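PDB 6V55: adhesion G-protein coupled receptor G6 from Danio rerio, which probably acts as a cell-adhesion receptor in myelination, coupling a calcium-binding, multidomain extracellular region to G-protein signalling. Local coordinates for residues Ala363-Ser366 with Gln367-Asn370; Asp353-Thr356 with Pro357-Asp360; Asp735-Leu738 with Gln739-Gly743; Val540-Lys543 with Val544-Val548. All coordinates share one frame; numbering follows the deposited sequence.

Interaction 1 of 4, residues Ala363-Ser366 with Gln367-Asn370; sequences AIIS and QWLN. With NAG (2-acetamido-2-deoxy-beta-D-glucopyranose), chain J.
Ile365 lies alongside Leu369, one turn further along helix 361-374 of the SEA domain. The two side chains point the same way, and Ile365 CG2 packs on Leu369 CD1 at 3.8 Å. The branch that does this is set by the first torsion of Ile365: chi1 of -79° leaves CG2 opposite the backbone N and beside the carbonyl carbon. The same methyl lies 4.2 Å from Trp368 CE3, so it touches two residues of the next turn. With chi1 at 158°, the indole of Trp368 swings to the carbonyl side of its own CA. Its six-membered ring then meets Ile365 O edge-on, near the ring plane, with CE3 3.4 Å from that oxygen. Ile365 O is also the acceptor for Leu369 N, at 2.8 Å. This bond belongs to the run of i to i+4 bonds that also joins Gln367 to Ala363 and Trp368 to Ile364.

The apolar side of the helix rests on the antiparallel sheet of the domain. Ile365 reaches Ile385, Tyr403 and Ile432, and Trp368 packs on Ile432 and Leu438. A more exposed side holds Asn370, which carries an N-linked sugar; Thr372 two residues on completes the sequon. Asn370 N bonds Ser366 O almost straight, at 2.9 Å and 169°. The amide oxygen OD1 takes a bond from Val382 N, which probably limits rotation of the glycan-bearing amide. The sugar's acetamide methyl swings back over the previous turn: NAG C8 lies 3.6 Å from Ser366 OG, while Asn370 ND2 is joined to NAG C1 by the 1.4 Å glycosidic bond.

Interaction 2 of 4, residues Asp353-Thr356 with Pro357-Asp360; sequences DEQT and PDRD
Arg359 reaches back round the loop to Asp353 and Gln355. At CB its chain turns in between the backbone N and the carbonyl carbon (chi1 70°), which folds it over the turn. CG then passes 4.0 Å from Gln355 O. Beyond CG the chain runs extended to NE. There the salt bridge begins: NE gives a weak hydrogen bond to Asp353 OD2 at 3.2 Å. NH2 gives a stronger one to the same Asp353 OD2, at 2.7 Å. At CZ the flat group is covered on one face by Gln355, whose CB stands 4.1 Å above the guanidinium plane, over its centre. NH1 lies near Gln355 OE1 but bonds to Asn434 O instead.

The carboxylate and guanidinium planes are 37° apart, and NH2 comes to OD2 from above the carboxylate plane. From the other face Gln355 N donates to the same oxygen at 2.9 Å, closing an Asx turn. OD2 is thus gripped by backbone and side chain together. A weak bond, 3.4 Å from Asp358 N to Gln355 O, also spans the loop.

These bonds shape the link between strand 342-353 and helix 361-374 in the SEA domain. At the N-cap, Asp360 OD2 accepts a weak bond from Ala363 N. Thr356 OG1 is hydrogen-bonded to Thr397 O, just before strand 399-410, and to Thr399 OG1 at its start. Arg359 packs on Leu436 of strand 436-445.

Interaction 3 of 4, residues Asp735-Leu738 with Gln739-Gly743; sequences DFNL and QNYSG
Leu738, Tyr741 and Asn737 carry this tight turn in the GPS motif, part of the GAIN domain. A type I beta turn from Asp735 to Leu738 comes first, held by a capping bond from Asn737 N to Asp735 OD1. The other carboxylate oxygen, Asp735 OD2, is hydrogen-bonded to Asn746 ND2. The chain then winds the unusual way: Gln739, Asn740 and Tyr741 all have positive phi and psi, a left-handed helical turn.

The carbonyl of Leu738 is the main acceptor of the turn. Its O accepts from Gly743 N at 2.9 Å, with an N-H...O angle of 167°, and weakly from Ser742 N. Gly743 has phi 118°, where a side chain would press on the preceding carbonyl oxygen. Ser742 OG also donates to Gln739 O at 3.0 Å. With an alanine here that bond would be lost, and the carbonyl of Gln739 would probably be held less firmly in the left-handed turn.

Asn737 and Tyr741 meet on the outer side. The amide stands nearly perpendicular to the ring (planes 89° apart) and points its oxygen at the ring edge, in the ring plane. OD1 lies 3.2 Å from Tyr741 CD1, an approach toward the slightly positive C-H rim.

Phe736 instead packs against helix 573-593, beside Leu584. A water sits between two carbonyls, 2.9 Å from Phe736 O and 2.7 Å from Tyr741 O.

Interaction 4 of 4, residues Val540-Lys543 with Val544-Val548; sequences VVTK and VMELV
Lys543 and Glu546 cross obliquely on one side of helix 534-550, and their ends meet in a salt bridge. The lysine leaves the helix with CG opposite its backbone N, then bends twice, with chi2 55° and chi3 74°. The bends curl it forward along the helix until NZ is 2.7 Å from Glu546 OE2. Its CD is also near, 3.3 Å from that oxygen. Glu546 runs extended beyond CG, and its OE2 is met on the syn side, 27° out of the carboxylate plane. The other oxygen, OE1, lies 3.8 Å from Thr542 CG2, one turn back. Thr542 OG1 turns instead to Thr538 O.

The ammonium has more than one partner: NZ also bonds the carbonyls of Ile510 and Thr508. A glutamine in place of Glu546 would remove the negative charge, and the largely buried ammonium would probably lose its charged partner and rely on neutral acceptors such as those two carbonyls.

Backbone bonds run beneath, for example Leu547 N to Lys543 O at 2.8 Å. Val544 places CG2 3.3 Å from Val540 O on the buried side.

The helix belongs to the helical part that precedes the sheets of the GAIN domain. Val540 and Val544 pack on Ile564 of helix 555-568. Val541 and Met545 face helix 573-593, and Leu547 meets Val520 and Ala521 of helix 517-527.

How the interactions relate
The four contacts fall into two groups in an elongated chain. Interactions 2 and 1 follow one another directly in the SEA domain, with centres about 15 Å apart: interaction 2 is the loop leaving strand 342-353, and interaction 1 lies in helix 361-374, which that loop leads into. Interactions 4 and 3 come later in the chain and lie about 20 Å apart, centre to centre, without touching. Helix 573-593 lies between them in the fold, packing on Met545 of interaction 4 and Phe736 of interaction 3. The centres of interactions 1 and 3 are about 80 Å apart, so the two groups belong to separate modules of the extracellular region, each with its own local contacts.

Interaction 1 of 4, residues Ala363-Ser366 with Gln367-Asn370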
loop_
_atom_site.group_PDB
_atom_site.type_symbol
_atom_site.label_atom_id
_atom_site.label_comp_id
_atom_site.label_asym_id
_atom_site.label_seq_id
_atom_site.Cartn_x
_atom_site.Cartn_y
_atom_site.Cartn_z
ATOM N N ALA A 363 33.844 -32.012 9.348
ATOM C CA ALA A 363 32.932 -33.152 9.245
ATOM C C ALA A 363 32.212 -33.399 10.559
ATOM O O ALA A 363 30.998 -33.646 10.565
ATOM C CB ALA A 363 33.694 -34.408 8.817
ATOM N N ILE A 364 32.941 -33.278 11.674
ATOM C CA ILE A 364 32.388 -33.525 13.008
ATOM C C ILE A 364 31.394 -32.434 13.377
ATOM O O ILE A 364 30.320 -32.722 13.922
ATOM C CB ILE A 364 33.529 -33.634 14.048
ATOM C CG1 ILE A 364 34.480 -34.811 13.756
ATOM C CG2 ILE A 364 32.996 -33.812 15.456
ATOM C CD1 ILE A 364 33.794 -36.129 13.359
ATOM N N ILE A 365 31.708 -31.173 13.025
ATOM C CA ILE A 365 30.830 -30.038 13.331
ATOM C C ILE A 365 29.550 -30.104 12.510
ATOM O O ILE A 365 28.444 -29.961 13.059
ATOM C CB ILE A 365 31.570 -28.702 13.117
ATOM C CG1 ILE A 365 32.474 -28.419 14.306
ATOM C CG2 ILE A 365 30.615 -27.526 13.002
ATOM C CD1 ILE A 365 33.601 -27.475 13.985
ATOM N N SER A 366 29.672 -30.378 11.204
ATOM C CA SER A 366 28.497 -30.429 10.340
ATOM C C SER A 366 27.578 -31.618 10.665
ATOM O O SER A 366 26.352 -31.471 10.610
ATOM C CB SER A 366 28.935 -30.403 8.866
ATOM O OG SER A 366 29.078 -31.692 8.313
ATOM N N GLN A 367 28.123 -32.751 11.119
ATOM C CA GLN A 367 27.250 -33.861 11.500
ATOM C C GLN A 367 26.610 -33.640 12.869
ATOM O O GLN A 367 25.437 -34.005 13.052
ATOM C CB GLN A 367 28.034 -35.173 11.431
ATOM C CG GLN A 367 27.286 -36.408 11.804
ATOM C CD GLN A 367 28.224 -37.478 12.361
ATOM O OE1 GLN A 367 28.237 -38.626 11.895
ATOM N NE2 GLN A 367 29.059 -37.086 13.323
ATOM N N TRP A 368 27.327 -32.975 13.792
ATOM C CA TRP A 368 26.745 -32.499 15.054
ATOM C C TRP A 368 25.658 -31.471 14.816
ATOM O O TRP A 368 24.652 -31.455 15.537
ATOM C CB TRP A 368 27.826 -31.872 15.937
ATOM C CG TRP A 368 27.328 -30.883 17.005
ATOM C CD1 TRP A 368 26.743 -31.205 18.197
ATOM C CD2 TRP A 368 27.401 -29.441 16.986
ATOM N NE1 TRP A 368 26.442 -30.068 18.916
ATOM C CE2 TRP A 368 26.848 -28.974 18.200
ATOM C CE3 TRP A 368 27.873 -28.505 16.066
ATOM C CZ2 TRP A 368 26.758 -27.615 18.513
ATOM C CZ3 TRP A 368 27.785 -27.153 16.386
ATOM C CH2 TRP A 368 27.234 -26.725 17.600
ATOM N N LEU A 369 25.856 -30.596 13.814
ATOM C CA LEU A 369 24.839 -29.604 13.456
ATOM C C LEU A 369 23.583 -30.283 12.917
ATOM O O LEU A 369 22.482 -29.994 13.386
ATOM C CB LEU A 369 25.389 -28.588 12.437
ATOM C CG LEU A 369 26.067 -27.284 12.915
ATOM C CD1 LEU A 369 27.033 -26.726 11.890
ATOM C CD2 LEU A 369 25.076 -26.197 13.312
ATOM N N ASN A 370 23.753 -31.233 11.978
ATOM C CA ASN A 370 22.660 -32.060 11.456
ATOM C C ASN A 370 21.957 -32.849 12.560
ATOM O O ASN A 370 20.721 -32.883 12.608
ATOM C CB ASN A 370 23.209 -33.048 10.427
ATOM C CG ASN A 370 23.111 -32.561 9.001
ATOM O OD1 ASN A 370 22.887 -31.390 8.747
ATOM N ND2 ASN A 370 23.282 -33.492 8.054
HETATM C C1 NAG J . 23.248 -33.329 6.615
HETATM C C2 NAG J . 24.161 -34.398 5.949
HETATM C C3 NAG J . 24.021 -34.357 4.413
HETATM C C4 NAG J . 22.558 -34.479 3.992
HETATM C C5 NAG J . 21.739 -33.363 4.646
HETATM C C6 NAG J . 20.263 -33.427 4.323
HETATM C C7 NAG J . 26.312 -35.207 6.845
HETATM C C8 NAG J . 27.721 -34.833 7.201
HETATM N N2 NAG J . 25.551 -34.222 6.346
HETATM O O3 NAG J . 24.795 -35.397 3.818
HETATM O O4 NAG J . 22.431 -34.405 2.575
HETATM O O5 NAG J . 21.862 -33.443 6.079
HETATM O O6 NAG J . 19.911 -34.613 3.623
HETATM O O7 NAG J . 25.883 -36.349 6.999
#

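Interaction 2 of 4, residues Asp353-Thr356 with Pro357-Asp360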
loop_
_atom_site.group_PDB
_atom_site.type_symbol
_atom_site.label_atom_id
_atom_site.label_comp_id
_atom_site.label_asym_id
_atom_site.label_seq_id
_atom_site.Cartn_x
_atom_site.Cartn_y
_atom_site.Cartn_z
ATOM N N ASP A 353 39.215 -26.805 19.312
ATOM C CA ASP A 353 39.662 -28.150 18.999
ATOM C C ASP A 353 40.887 -28.432 19.846
ATOM O O ASP A 353 41.886 -27.717 19.736
ATOM C CB ASP A 353 40.011 -28.263 17.512
ATOM C CG ASP A 353 39.994 -29.703 17.000
ATOM O OD1 ASP A 353 39.773 -29.896 15.788
ATOM O OD2 ASP A 353 40.206 -30.648 17.789
ATOM N N GLU A 354 40.829 -29.481 20.661
ATOM C CA GLU A 354 42.014 -29.875 21.415
ATOM C C GLU A 354 42.802 -30.980 20.735
ATOM O O GLU A 354 43.916 -31.289 21.175
ATOM C CB GLU A 354 41.628 -30.294 22.821
ATOM C CG GLU A 354 41.590 -29.113 23.753
ATOM C CD GLU A 354 40.920 -29.437 25.059
ATOM O OE1 GLU A 354 41.523 -29.133 26.120
ATOM O OE2 GLU A 354 39.790 -29.987 25.016
ATOM N N GLN A 355 42.259 -31.542 19.651
ATOM C CA GLN A 355 42.911 -32.570 18.853
ATOM C C GLN A 355 43.050 -32.095 17.414
ATOM O O GLN A 355 42.526 -32.737 16.491
ATOM C CB GLN A 355 42.102 -33.864 18.924
ATOM C CG GLN A 355 42.031 -34.444 20.319
ATOM C CD GLN A 355 40.845 -35.352 20.486
ATOM O OE1 GLN A 355 40.313 -35.870 19.499
ATOM N NE2 GLN A 355 40.408 -35.546 21.737
ATOM N N THR A 356 43.704 -30.940 17.234
ATOM C CA THR A 356 43.870 -30.348 15.901
ATOM C C THR A 356 44.656 -31.177 14.879
ATOM O O THR A 356 44.177 -31.255 13.726
ATOM C CB THR A 356 44.450 -28.931 16.034
ATOM O OG1 THR A 356 43.813 -28.213 17.108
ATOM C CG2 THR A 356 44.299 -28.158 14.757
ATOM N N PRO A 357 45.791 -31.849 15.196
ATOM C CA PRO A 357 46.463 -32.639 14.155
ATOM C C PRO A 357 45.814 -33.956 13.776
ATOM O O PRO A 357 46.267 -34.600 12.815
ATOM C CB PRO A 357 47.820 -32.890 14.779
ATOM C CG PRO A 357 47.570 -32.942 16.157
ATOM C CD PRO A 357 46.723 -31.790 16.362
ATOM N N ASP A 358 44.781 -34.377 14.477
ATOM C CA ASP A 358 44.242 -35.712 14.251
ATOM C C ASP A 358 43.175 -35.634 13.159
ATOM O O ASP A 358 43.405 -36.057 12.027
ATOM C CB ASP A 358 43.744 -36.277 15.580
ATOM C CG ASP A 358 44.837 -36.222 16.669
ATOM O OD1 ASP A 358 45.910 -36.836 16.466
ATOM O OD2 ASP A 358 44.657 -35.548 17.711
ATOM N N ARG A 359 42.048 -35.004 13.479
ATOM C CA ARG A 359 40.841 -35.039 12.670
ATOM C C ARG A 359 40.700 -33.790 11.810
ATOM O O ARG A 359 41.494 -32.846 11.881
ATOM C CB ARG A 359 39.618 -35.169 13.575
ATOM C CG ARG A 359 39.355 -33.910 14.381
ATOM C CD ARG A 359 38.593 -34.243 15.633
ATOM N NE ARG A 359 38.622 -33.150 16.589
ATOM C CZ ARG A 359 38.150 -33.243 17.828
ATOM N NH1 ARG A 359 37.619 -34.384 18.263
ATOM N NH2 ARG A 359 38.207 -32.200 18.649
ATOM N N ASP A 360 39.656 -33.818 10.980
ATOM C CA ASP A 360 39.129 -32.641 10.301
ATOM C C ASP A 360 37.818 -32.300 10.994
ATOM O O ASP A 360 36.841 -33.052 10.893
ATOM C CB ASP A 360 38.919 -32.903 8.811
ATOM C CG ASP A 360 38.038 -31.851 8.150
ATOM O OD1 ASP A 360 38.534 -30.732 7.853
ATOM O OD2 ASP A 360 36.839 -32.145 7.942
#

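Interaction 3 of 4, residues Asp735-Leu738 with Gln739-Gly743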
loop_
_atom_site.group_PDB
_atom_site.type_symbol
_atom_site.label_atom_id
_atom_site.label_comp_id
_atom_site.label_asym_id
_atom_site.label_seq_id
_atom_site.Cartn_x
_atom_site.Cartn_y
_atom_site.Cartn_z
ATOM N N ASP A 735 6.826 26.757 -42.476
ATOM C CA ASP A 735 7.401 26.221 -43.711
ATOM C C ASP A 735 8.279 25.033 -43.347
ATOM O O ASP A 735 9.362 25.212 -42.779
ATOM C CB ASP A 735 8.200 27.306 -44.441
ATOM C CG ASP A 735 8.609 26.929 -45.873
ATOM O OD1 ASP A 735 8.515 25.749 -46.307
ATOM O OD2 ASP A 735 9.030 27.864 -46.590
ATOM N N PHE A 736 7.850 23.830 -43.755
ATOM C CA PHE A 736 8.593 22.601 -43.468
ATOM C C PHE A 736 9.883 22.453 -44.267
ATOM O O PHE A 736 10.678 21.559 -43.953
ATOM C CB PHE A 736 7.713 21.387 -43.732
ATOM C CG PHE A 736 6.820 21.040 -42.585
ATOM C CD1 PHE A 736 7.358 20.516 -41.421
ATOM C CD2 PHE A 736 5.452 21.261 -42.665
ATOM C CE1 PHE A 736 6.545 20.217 -40.356
ATOM C CE2 PHE A 736 4.623 20.963 -41.606
ATOM C CZ PHE A 736 5.160 20.438 -40.451
ATOM N N ASN A 737 10.100 23.278 -45.292
ATOM C CA ASN A 737 11.284 23.181 -46.129
ATOM C C ASN A 737 12.464 23.976 -45.591
ATOM O O ASN A 737 13.603 23.731 -46.022
ATOM C CB ASN A 737 10.958 23.648 -47.548
ATOM C CG ASN A 737 10.175 22.621 -48.319
ATOM O OD1 ASN A 737 10.513 21.440 -48.308
ATOM N ND2 ASN A 737 9.100 23.054 -48.972
ATOM N N LEU A 738 12.218 24.909 -44.670
ATOM C CA LEU A 738 13.281 25.754 -44.149
ATOM C C LEU A 738 14.203 24.952 -43.243
ATOM O O LEU A 738 13.821 23.900 -42.727
ATOM C CB LEU A 738 12.690 26.934 -43.386
ATOM C CG LEU A 738 11.888 27.946 -44.209
ATOM C CD1 LEU A 738 11.550 29.166 -43.374
ATOM C CD2 LEU A 738 12.610 28.372 -45.479
ATOM N N GLN A 739 15.441 25.446 -43.120
ATOM C CA GLN A 739 16.493 24.956 -42.221
ATOM C C GLN A 739 16.800 23.470 -42.438
ATOM O O GLN A 739 16.656 22.646 -41.535
ATOM C CB GLN A 739 16.133 25.264 -40.766
ATOM C CG GLN A 739 15.819 26.747 -40.554
ATOM C CD GLN A 739 15.417 27.071 -39.121
ATOM O OE1 GLN A 739 15.874 26.420 -38.168
ATOM N NE2 GLN A 739 14.552 28.076 -38.963
ATOM N N ASN A 740 17.191 23.172 -43.685
ATOM C CA ASN A 740 17.522 21.840 -44.211
ATOM C C ASN A 740 16.390 20.841 -43.976
ATOM O O ASN A 740 16.596 19.747 -43.430
ATOM C CB ASN A 740 18.850 21.322 -43.654
ATOM C CG ASN A 740 19.461 20.241 -44.544
ATOM O OD1 ASN A 740 19.152 20.159 -45.742
ATOM N ND2 ASN A 740 20.297 19.387 -43.957
ATOM N N TYR A 741 15.178 21.287 -44.343
ATOM C CA TYR A 741 13.941 20.499 -44.317
ATOM C C TYR A 741 13.591 20.039 -42.896
ATOM O O TYR A 741 13.120 18.920 -42.678
ATOM C CB TYR A 741 14.012 19.328 -45.310
ATOM C CG TYR A 741 14.385 19.785 -46.699
ATOM C CD1 TYR A 741 13.434 20.393 -47.526
ATOM C CD2 TYR A 741 15.688 19.651 -47.177
ATOM C CE1 TYR A 741 13.762 20.836 -48.804
ATOM C CE2 TYR A 741 16.027 20.092 -48.451
ATOM C CZ TYR A 741 15.060 20.680 -49.261
ATOM O OH TYR A 741 15.399 21.122 -50.535
ATOM N N SER A 742 13.857 20.913 -41.917
ATOM C CA SER A 742 13.428 20.712 -40.540
ATOM C C SER A 742 12.264 21.600 -40.132
ATOM O O SER A 742 11.465 21.190 -39.291
ATOM C CB SER A 742 14.589 20.955 -39.567
ATOM O OG SER A 742 14.741 22.336 -39.285
ATOM N N GLY A 743 12.146 22.804 -40.694
ATOM C CA GLY A 743 11.006 23.649 -40.391
ATOM C C GLY A 743 11.327 24.974 -39.729
ATOM O O GLY A 743 12.228 25.069 -38.885
HETATM O O HOH W 1 10.904 18.649 -44.276
#

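Interaction 4 of 4, residues Val540-Lys543 with Val544-Val548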
loop_
_atom_site.group_PDB
_atom_site.type_symbol
_atom_site.label_atom_id
_atom_site.label_comp_id
_atom_site.label_asym_id
_atom_site.label_seq_id
_atom_site.Cartn_x
_atom_site.Cartn_y
_atom_site.Cartn_z
ATOM N N VAL A 540 8.642 7.781 -28.694
ATOM C CA VAL A 540 7.195 7.643 -28.764
ATOM C C VAL A 540 6.672 8.324 -30.030
ATOM O O VAL A 540 5.817 7.779 -30.737
ATOM C CB VAL A 540 6.555 8.183 -27.468
ATOM C CG1 VAL A 540 5.085 8.221 -27.568
ATOM C CG2 VAL A 540 6.914 7.282 -26.285
ATOM N N VAL A 541 7.271 9.451 -30.409
ATOM C CA VAL A 541 6.759 10.199 -31.551
ATOM C C VAL A 541 7.210 9.562 -32.874
ATOM O O VAL A 541 6.502 9.645 -33.891
ATOM C CB VAL A 541 7.164 11.678 -31.343
ATOM C CG1 VAL A 541 7.039 12.514 -32.554
ATOM C CG2 VAL A 541 6.272 12.289 -30.262
ATOM N N THR A 542 8.310 8.805 -32.866
ATOM C CA THR A 542 8.647 8.024 -34.060
ATOM C C THR A 542 7.689 6.847 -34.262
ATOM O O THR A 542 7.179 6.652 -35.378
ATOM C CB THR A 542 10.102 7.565 -33.994
ATOM O OG1 THR A 542 10.946 8.725 -34.084
ATOM C CG2 THR A 542 10.443 6.629 -35.143
ATOM N N LYS A 543 7.364 6.117 -33.178
ATOM C CA LYS A 543 6.396 5.016 -33.244
ATOM C C LYS A 543 4.980 5.484 -33.610
ATOM O O LYS A 543 4.285 4.785 -34.361
ATOM C CB LYS A 543 6.370 4.260 -31.917
ATOM C CG LYS A 543 5.607 2.944 -31.984
ATOM C CD LYS A 543 6.142 2.041 -33.092
ATOM C CE LYS A 543 7.486 1.435 -32.667
ATOM N NZ LYS A 543 8.208 0.695 -33.747
ATOM N N VAL A 544 4.562 6.671 -33.134
ATOM C CA VAL A 544 3.285 7.267 -33.536
ATOM C C VAL A 544 3.282 7.584 -35.031
ATOM O O VAL A 544 2.277 7.358 -35.715
ATOM C CB VAL A 544 2.997 8.515 -32.673
ATOM C CG1 VAL A 544 1.925 9.431 -33.259
ATOM C CG2 VAL A 544 2.564 8.085 -31.323
ATOM N N MET A 545 4.432 7.997 -35.580
ATOM C CA MET A 545 4.529 8.221 -37.023
ATOM C C MET A 545 4.438 6.918 -37.816
ATOM O O MET A 545 3.802 6.882 -38.878
ATOM C CB MET A 545 5.827 8.946 -37.361
ATOM C CG MET A 545 6.023 9.257 -38.852
ATOM S SD MET A 545 4.669 10.233 -39.563
ATOM C CE MET A 545 5.523 11.771 -39.412
ATOM N N GLU A 546 5.034 5.834 -37.302
ATOM C CA GLU A 546 4.904 4.540 -37.963
ATOM C C GLU A 546 3.469 4.037 -37.896
ATOM O O GLU A 546 2.934 3.512 -38.885
ATOM C CB GLU A 546 5.847 3.526 -37.320
ATOM C CG GLU A 546 7.321 3.912 -37.344
ATOM C CD GLU A 546 8.190 2.941 -36.535
ATOM O OE1 GLU A 546 9.407 3.215 -36.367
ATOM O OE2 GLU A 546 7.653 1.902 -36.065
ATOM N N LEU A 547 2.826 4.273 -36.752
ATOM C CA LEU A 547 1.450 3.881 -36.532
ATOM C C LEU A 547 0.503 4.631 -37.448
ATOM O O LEU A 547 -0.414 4.029 -38.002
ATOM C CB LEU A 547 1.085 4.145 -35.076
ATOM C CG LEU A 547 -0.249 3.642 -34.554
ATOM C CD1 LEU A 547 -0.000 3.036 -33.214
ATOM C CD2 LEU A 547 -1.271 4.744 -34.436
ATOM N N VAL A 548 0.692 5.941 -37.604
ATOM C CA VAL A 548 -0.246 6.723 -38.408
ATOM C C VAL A 548 -0.057 6.391 -39.887
ATOM O O VAL A 548 -1.028 6.328 -40.649
ATOM C CB VAL A 548 -0.075 8.222 -38.073
ATOM C CG1 VAL A 548 -0.780 9.139 -39.066
ATOM C CG2 VAL A 548 -0.628 8.503 -36.700
#